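Local coordinates for high-affinity zinc uptake system protein znuA (Streptococcus suis, PDB 3MFQ) that binds zinc and probably delivers it to a membrane uptake transporter, as the solute-binding component of a TroA/ZnuA-type system, at residues Lys83-Lys88 with Pro103-Ser108; Pro110-Ala115 with Glu139-Gln144; Asp147-Val152 with Ala178-Thr183. All blocks are in the same frame, centred on the assembly; numbering follows the deposited sequence.

The three contacts follow one another along the chain, contact 1 closing before contact 2 opens and contact 2 before contact 3. Contact 1 holds H104, a zinc ligand, and touches contact 2 where F105 O lies 3.5 Å from L111 CB and W106 CB lies 3.5 Å from Y112 CD1; their centres are about 13 Å apart. Contact 2 lies further from the metal, the side chain of Y112 being about 14 Å from the zinc ion. Contacts 2 and 3, with centres about 15 Å apart, share helix 131-156 through adjoining segments. Contact 3 comes back toward contact 1 through S179, whose OG is 3.9 Å from S108 CA, the centres lying about 16 Å apart.

Contact 1: residues Lys83-Lys88 with Pro103-Ser108; sequences KNFNAK and PHFWFS. With ZN (zinc ion), chain D.
The loop that supplies H104 to the zinc site is packed on its far flank by an aromatic pair, F85 and F105. The pair is T-shaped: ring centroids are 5.0 Å apart, the planes meet at 74°, and F85 presents its edge to a face of F105. CZ and CE2 of F85 do the touching, F85 CZ reaching F105 CD2 at 3.4 Å toward the rim of that face. The opposite face of F105 is covered by W106 CE3, so the ring is held between two aromatic neighbours. Its first torsion sets this up: chi1 67° places CG of F105 between the backbone N and the carbonyl carbon and turns the ring toward the 83-88 loop. L111, on helix 109-123, and L64 also pack on F105, while S114 borders F85.

One residue earlier, H104 sits at the centre of an inverse gamma turn, evidenced by F105 N to P103 O at 2.7 Å. A further turn follows, with S108 N bonded to F105 O at 3.0 Å, and S108 stands at the N-cap position of helix 109-123. H104 NE2 coordinates zinc at 2.2 Å alongside H41, H170 and D254. Its other nitrogen, ND1, is hydrogen-bonded to D102 OD1, a second-shell carboxylate that fixes the imidazole's rotation and may polarise it toward the metal. Three histidines and one aspartate round the zinc are consistent with the metal site between the lobes of TroA-like solute-binding proteins.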
# COMPACT_ATOMS: atom_id res chain seq x y z
N LYS A 83 -10.66 10.50 4.52
CA LYS A 83 -11.96 11.16 4.56
C LYS A 83 -11.99 12.43 3.73
O LYS A 83 -13.05 12.88 3.30
CB LYS A 83 -12.35 11.45 6.01
CG LYS A 83 -11.26 12.08 6.84
CD LYS A 83 -11.77 12.47 8.21
CE LYS A 83 -12.86 13.52 8.11
NZ LYS A 83 -13.26 14.03 9.45
N ASN A 84 -10.81 13.02 3.50
CA ASN A 84 -10.72 14.28 2.77
C ASN A 84 -10.57 14.13 1.27
O ASN A 84 -10.74 15.09 0.52
CB ASN A 84 -9.59 15.14 3.32
CG ASN A 84 -10.06 16.11 4.38
OD1 ASN A 84 -11.08 15.89 5.04
ND2 ASN A 84 -9.32 17.20 4.55
N PHE A 85 -10.22 12.93 0.82
CA PHE A 85 -10.05 12.68 -0.61
C PHE A 85 -11.26 13.18 -1.40
O PHE A 85 -12.38 13.20 -0.89
CB PHE A 85 -9.84 11.19 -0.87
CG PHE A 85 -8.55 10.65 -0.33
CD1 PHE A 85 -7.68 11.47 0.38
CD2 PHE A 85 -8.20 9.33 -0.52
CE1 PHE A 85 -6.49 10.98 0.88
CE2 PHE A 85 -7.01 8.83 -0.02
CZ PHE A 85 -6.16 9.65 0.68
N ASN A 86 -11.01 13.59 -2.63
CA ASN A 86 -12.08 14.00 -3.53
C ASN A 86 -12.24 12.99 -4.65
O ASN A 86 -11.44 12.07 -4.78
CB ASN A 86 -11.82 15.39 -4.10
CG ASN A 86 -11.79 16.46 -3.03
OD1 ASN A 86 -12.52 16.38 -2.04
ND2 ASN A 86 -10.96 17.47 -3.21
N ALA A 87 -13.28 13.16 -5.46
CA ALA A 87 -13.57 12.21 -6.52
C ALA A 87 -12.37 12.01 -7.43
O ALA A 87 -11.91 10.88 -7.62
CB ALA A 87 -14.78 12.68 -7.33
N LYS A 88 -11.86 13.10 -7.97
CA LYS A 88 -10.78 13.04 -8.95
C LYS A 88 -9.49 12.42 -8.40
O LYS A 88 -8.66 11.94 -9.16
CB LYS A 88 -10.51 14.43 -9.53
CG LYS A 88 -10.21 15.49 -8.49
CD LYS A 88 -9.80 16.78 -9.18
CE LYS A 88 -8.86 16.50 -10.34
NZ LYS A 88 -8.53 17.72 -11.11
N PRO A 103 -8.11 1.18 -3.49
CA PRO A 103 -7.75 1.57 -2.12
C PRO A 103 -6.27 1.92 -1.94
O PRO A 103 -5.92 2.55 -0.94
CB PRO A 103 -8.08 0.32 -1.30
CG PRO A 103 -7.91 -0.80 -2.26
CD PRO A 103 -8.31 -0.27 -3.61
N HIS A 104 -5.43 1.53 -2.88
CA HIS A 104 -3.98 1.69 -2.73
C HIS A 104 -3.52 3.12 -2.98
O HIS A 104 -2.67 3.37 -3.83
CB HIS A 104 -3.25 0.74 -3.68
CG HIS A 104 -3.74 -0.67 -3.62
ND1 HIS A 104 -4.68 -1.17 -4.50
CD2 HIS A 104 -3.43 -1.68 -2.78
CE1 HIS A 104 -4.92 -2.43 -4.21
NE2 HIS A 104 -4.18 -2.77 -3.17
N PHE A 105 -4.07 4.06 -2.21
CA PHE A 105 -3.80 5.48 -2.40
C PHE A 105 -2.43 5.92 -1.88
O PHE A 105 -1.93 6.98 -2.25
CB PHE A 105 -4.87 6.30 -1.69
CG PHE A 105 -4.83 6.16 -0.20
CD1 PHE A 105 -5.56 5.18 0.44
CD2 PHE A 105 -4.04 7.00 0.57
CE1 PHE A 105 -5.52 5.04 1.82
CE2 PHE A 105 -3.99 6.87 1.94
CZ PHE A 105 -4.73 5.89 2.57
N TRP A 106 -1.84 5.12 -1.00
CA TRP A 106 -0.63 5.53 -0.28
C TRP A 106 0.62 5.67 -1.15
O TRP A 106 1.60 6.28 -0.72
CB TRP A 106 -0.37 4.60 0.91
CG TRP A 106 -0.42 3.15 0.57
CD1 TRP A 106 0.61 2.38 0.12
CD2 TRP A 106 -1.56 2.30 0.64
NE1 TRP A 106 0.19 1.10 -0.09
CE2 TRP A 106 -1.15 1.02 0.22
CE3 TRP A 106 -2.89 2.49 1.02
CZ2 TRP A 106 -2.02 -0.06 0.17
CZ3 TRP A 106 -3.75 1.41 0.97
CH2 TRP A 106 -3.31 0.15 0.55
N PHE A 107 0.59 5.10 -2.35
CA PHE A 107 1.72 5.24 -3.27
C PHE A 107 1.67 6.56 -4.02
O PHE A 107 2.63 6.95 -4.69
CB PHE A 107 1.79 4.05 -4.24
CG PHE A 107 2.16 2.76 -3.58
CD1 PHE A 107 3.39 2.60 -2.97
CD2 PHE A 107 1.28 1.69 -3.58
CE1 PHE A 107 3.74 1.40 -2.36
CE2 PHE A 107 1.62 0.49 -2.97
CZ PHE A 107 2.85 0.35 -2.37
N SER A 108 0.54 7.25 -3.92
CA SER A 108 0.45 8.63 -4.39
C SER A 108 0.82 9.54 -3.23
O SER A 108 -0.05 9.96 -2.47
CB SER A 108 -0.96 8.95 -4.89
OG SER A 108 -1.07 10.32 -5.24
ZN ZN D . -3.94 -4.79 -2.43

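Contact 2: residues Pro110-Ala115 with Glu139-Gln144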
# COMPACT_ATOMS: atom_id res chain seq x y z
N PRO A 110 1.18 12.52 -2.61
CA PRO A 110 0.23 13.60 -2.28
C PRO A 110 -0.94 13.08 -1.45
O PRO A 110 -1.28 13.66 -0.42
CB PRO A 110 -0.26 14.05 -3.66
CG PRO A 110 0.87 13.75 -4.57
CD PRO A 110 1.49 12.48 -4.05
N LEU A 111 -1.54 11.98 -1.89
CA LEU A 111 -2.65 11.37 -1.18
C LEU A 111 -2.24 10.94 0.23
O LEU A 111 -3.01 11.08 1.17
CB LEU A 111 -3.19 10.18 -1.96
CG LEU A 111 -4.36 10.49 -2.90
CD1 LEU A 111 -4.24 11.90 -3.46
CD2 LEU A 111 -4.46 9.46 -4.01
N TYR A 112 -1.03 10.40 0.36
CA TYR A 112 -0.54 9.96 1.65
C TYR A 112 -0.32 11.15 2.58
O TYR A 112 -0.66 11.10 3.76
CB TYR A 112 0.74 9.14 1.51
CG TYR A 112 1.09 8.35 2.75
CD1 TYR A 112 0.38 7.21 3.09
CD2 TYR A 112 2.14 8.74 3.57
CE1 TYR A 112 0.70 6.48 4.22
CE2 TYR A 112 2.47 8.01 4.70
CZ TYR A 112 1.75 6.89 5.02
OH TYR A 112 2.07 6.16 6.15
N LYS A 113 0.24 12.23 2.04
CA LYS A 113 0.41 13.45 2.81
C LYS A 113 -0.94 13.94 3.31
O LYS A 113 -1.05 14.48 4.41
CB LYS A 113 1.06 14.54 1.95
CG LYS A 113 2.50 14.26 1.58
CD LYS A 113 3.02 15.32 0.62
CE LYS A 113 2.91 16.71 1.21
NZ LYS A 113 3.84 16.90 2.34
N SER A 114 -1.98 13.74 2.50
CA SER A 114 -3.33 14.08 2.89
C SER A 114 -3.75 13.26 4.10
O SER A 114 -4.22 13.79 5.10
CB SER A 114 -4.31 13.85 1.74
OG SER A 114 -5.63 14.17 2.12
N ALA A 115 -3.57 11.94 4.00
CA ALA A 115 -3.88 11.03 5.09
C ALA A 115 -3.15 11.45 6.37
O ALA A 115 -3.75 11.51 7.44
CB ALA A 115 -3.50 9.61 4.71
N GLU A 139 4.70 18.55 10.56
CA GLU A 139 5.39 19.35 9.55
C GLU A 139 6.71 18.69 9.13
O GLU A 139 7.05 18.68 7.95
CB GLU A 139 5.64 20.77 10.06
CG GLU A 139 4.38 21.56 10.31
CD GLU A 139 4.65 23.05 10.38
OE1 GLU A 139 5.80 23.46 10.10
OE2 GLU A 139 3.71 23.81 10.70
N LYS A 140 7.43 18.14 10.10
CA LYS A 140 8.71 17.49 9.82
C LYS A 140 8.53 16.25 8.96
O LYS A 140 9.39 15.93 8.13
CB LYS A 140 9.42 17.12 11.12
CG LYS A 140 10.73 16.38 10.91
CD LYS A 140 11.35 15.95 12.22
CE LYS A 140 12.63 15.15 11.99
NZ LYS A 140 13.29 14.77 13.27
N TYR A 141 7.42 15.54 9.15
CA TYR A 141 7.16 14.33 8.36
C TYR A 141 6.60 14.68 6.99
O TYR A 141 6.88 14.00 6.01
CB TYR A 141 6.23 13.37 9.11
CG TYR A 141 6.08 12.02 8.44
CD1 TYR A 141 7.18 11.23 8.18
CD2 TYR A 141 4.83 11.54 8.08
CE1 TYR A 141 7.05 9.99 7.57
CE2 TYR A 141 4.68 10.31 7.47
CZ TYR A 141 5.79 9.54 7.22
OH TYR A 141 5.65 8.31 6.61
N GLN A 142 5.80 15.74 6.92
CA GLN A 142 5.29 16.21 5.64
C GLN A 142 6.46 16.55 4.73
O GLN A 142 6.49 16.17 3.56
CB GLN A 142 4.40 17.44 5.83
CG GLN A 142 3.06 17.15 6.48
CD GLN A 142 2.10 16.40 5.57
OE1 GLN A 142 0.91 16.29 5.85
NE2 GLN A 142 2.62 15.88 4.46
N ALA A 143 7.44 17.27 5.28
CA ALA A 143 8.62 17.66 4.54
C ALA A 143 9.43 16.44 4.13
O ALA A 143 10.02 16.41 3.04
CB ALA A 143 9.48 18.60 5.36
N GLN A 144 9.47 15.43 4.99
CA GLN A 144 10.18 14.20 4.69
C GLN A 144 9.50 13.47 3.54
O GLN A 144 10.17 12.84 2.71
CB GLN A 144 10.25 13.29 5.92
CG GLN A 144 11.19 13.79 7.00
CD GLN A 144 11.23 12.87 8.20
OE1 GLN A 144 12.00 13.08 9.13
NE2 GLN A 144 10.39 11.84 8.18
O HOH W 1 3.97 6.50 8.20
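K113 NZ is gripped by two groups, both belonging to helix 131-156. The stronger partner is D146 OD2, just beyond the 139-144 segment, in a salt bridge; the second is the backbone carbonyl of Q142, a weak hydrogen bond with K113 NZ 3.0 Å from Q142 O. Bends at chi3 (58°) and chi4 (69°) curl the end of the lysine chain, carrying the ammonium to the neighbouring helix although CB sets out past it. The side chains of Q142 and K113 pass each other obliquely. These two residues also have the nearest CA atoms across the two segments, with K113 CA 6.3 Å from Q142 CA.

Deeper in, Y112 and Y141 meet at about a right angle. Each has CG opposite its backbone N (chi1 -165° in Y112), which sends both rings into the gap between the helices. They touch along their edges, Y112 CE2 lying 3.7 Å from Y141 OH, and 4.2 Å separates CE2 of Y112 from CE2 of Y141. One water joins the phenols, 2.8 Å from Y112 OH and 2.9 Å from Y141 OH, and lies in the plane of the Y112 ring. Around them, F266 stacks on Y112 and M19 packs beside it, while I267 and Q22 border Y141. The interface is thus split chemically: a charged clasp toward the partly exposed side and, among buried aromatic residues, two hydroxyls whose polarity is met by a shared water.

Contact 3: residues Asp147-Val152 with Ala178-Thr183; sequences DLHAWV and ASYDFT
Aliphatic-to-aromatic packing is carried by V152 and Y180. CG1 of V152 stands over one face of the tyrosine ring in a CH-pi contact, 4.0 Å from the ring centroid and 23° off the normal. The ring atom closest to V152 CG1 is Y180 CE1, at 3.7 Å. The branch gets there because CG1 lies opposite the backbone N of V152 (chi1 180°), pointing it at the ring.

The two segments belong to different elements of the fold: 147-152 is part of helix 131-156, probably the long helix that links the two lobes in this family, and 178-183 leaves the end of helix 174-179 for strand 183-185. Y180, just past helix 174-179, packs on the side of helix 131-156.

Between the aromatic rings the approach is oblique. H149 and Y180 have centroids 5.4 Å apart and planes at 35°, with Y180 CE1 above one face of the imidazole, offset toward its rim. H149 ND1 is 3.5 Å from Y180 OH.

Further packing on Y180 comes from F176, whose ring meets it, from Y270 of helix 266-281, and from I109, which also touches H149.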
# COMPACT_ATOMS: atom_id res chain seq x y z
N ASP A 147 10.59 15.48 0.38
CA ASP A 147 11.92 15.05 -0.04
C ASP A 147 11.85 13.68 -0.69
O ASP A 147 12.52 13.41 -1.68
CB ASP A 147 12.87 15.02 1.16
CG ASP A 147 12.95 16.35 1.89
OD1 ASP A 147 13.46 16.37 3.02
OD2 ASP A 147 12.50 17.37 1.32
N LEU A 148 11.02 12.81 -0.11
CA LEU A 148 10.84 11.46 -0.62
C LEU A 148 10.37 11.45 -2.07
O LEU A 148 10.89 10.70 -2.90
CB LEU A 148 9.85 10.68 0.25
CG LEU A 148 9.47 9.29 -0.24
CD1 LEU A 148 10.71 8.41 -0.41
CD2 LEU A 148 8.47 8.63 0.71
N HIS A 149 9.38 12.28 -2.38
CA HIS A 149 8.83 12.34 -3.73
C HIS A 149 9.92 12.72 -4.74
O HIS A 149 9.95 12.20 -5.85
CB HIS A 149 7.67 13.33 -3.81
CG HIS A 149 6.98 13.35 -5.14
ND1 HIS A 149 5.82 12.65 -5.38
CD2 HIS A 149 7.30 13.98 -6.30
CE1 HIS A 149 5.45 12.85 -6.63
NE2 HIS A 149 6.33 13.65 -7.21
N ALA A 150 10.80 13.62 -4.33
CA ALA A 150 11.91 14.04 -5.19
C ALA A 150 12.90 12.89 -5.37
O ALA A 150 13.49 12.73 -6.44
CB ALA A 150 12.60 15.26 -4.61
N TRP A 151 13.08 12.10 -4.32
CA TRP A 151 13.99 10.97 -4.34
C TRP A 151 13.52 9.91 -5.33
O TRP A 151 14.30 9.41 -6.14
CB TRP A 151 14.11 10.36 -2.95
CG TRP A 151 15.09 9.22 -2.85
CD1 TRP A 151 16.42 9.31 -2.54
CD2 TRP A 151 14.81 7.83 -3.06
NE1 TRP A 151 16.98 8.06 -2.55
CE2 TRP A 151 16.02 7.13 -2.86
CE3 TRP A 151 13.66 7.11 -3.40
CZ2 TRP A 151 16.11 5.75 -2.99
CZ3 TRP A 151 13.75 5.74 -3.52
CH2 TRP A 151 14.97 5.07 -3.32
N VAL A 152 12.24 9.57 -5.25
CA VAL A 152 11.65 8.57 -6.13
C VAL A 152 11.79 8.98 -7.59
O VAL A 152 12.16 8.18 -8.44
CB VAL A 152 10.17 8.34 -5.82
CG1 VAL A 152 9.59 7.29 -6.75
CG2 VAL A 152 9.99 7.92 -4.37
N ALA A 178 0.55 6.13 -11.91
CA ALA A 178 -0.02 7.41 -12.29
C ALA A 178 0.88 8.56 -11.88
O ALA A 178 0.88 9.62 -12.50
CB ALA A 178 -1.40 7.57 -11.68
N SER A 179 1.67 8.35 -10.82
CA SER A 179 2.51 9.42 -10.29
C SER A 179 3.83 9.57 -11.05
O SER A 179 4.41 10.65 -11.07
CB SER A 179 2.77 9.20 -8.80
OG SER A 179 1.56 9.14 -8.07
N TYR A 180 4.28 8.49 -11.68
CA TYR A 180 5.60 8.50 -12.32
C TYR A 180 5.59 7.90 -13.71
O TYR A 180 6.46 7.11 -14.05
CB TYR A 180 6.60 7.76 -11.44
CG TYR A 180 6.47 8.16 -10.00
CD1 TYR A 180 7.20 9.22 -9.48
CD2 TYR A 180 5.60 7.49 -9.16
CE1 TYR A 180 7.07 9.59 -8.16
CE2 TYR A 180 5.46 7.84 -7.85
CZ TYR A 180 6.19 8.90 -7.35
OH TYR A 180 6.06 9.26 -6.03
N ASP A 181 4.61 8.28 -14.51
CA ASP A 181 4.55 7.85 -15.89
C ASP A 181 4.90 6.37 -16.03
O ASP A 181 5.87 6.01 -16.70
CB ASP A 181 5.50 8.69 -16.74
CG ASP A 181 5.32 8.45 -18.22
OD1 ASP A 181 4.16 8.37 -18.67
OD2 ASP A 181 6.34 8.36 -18.93
N PHE A 182 4.11 5.52 -15.39
CA PHE A 182 4.33 4.08 -15.44
C PHE A 182 3.09 3.32 -15.89
O PHE A 182 1.97 3.83 -15.79
CB PHE A 182 4.77 3.57 -14.07
CG PHE A 182 6.21 3.18 -14.01
CD1 PHE A 182 7.18 4.12 -13.68
CD2 PHE A 182 6.60 1.88 -14.27
CE1 PHE A 182 8.51 3.76 -13.62
CE2 PHE A 182 7.93 1.52 -14.21
CZ PHE A 182 8.88 2.46 -13.89
N THR A 183 3.30 2.10 -16.37
CA THR A 183 2.21 1.22 -16.77
C THR A 183 2.23 -0.05 -15.94
O THR A 183 3.25 -0.73 -15.87
CB THR A 183 2.31 0.85 -18.26
OG1 THR A 183 2.15 2.03 -19.06
CG2 THR A 183 1.24 -0.16 -18.63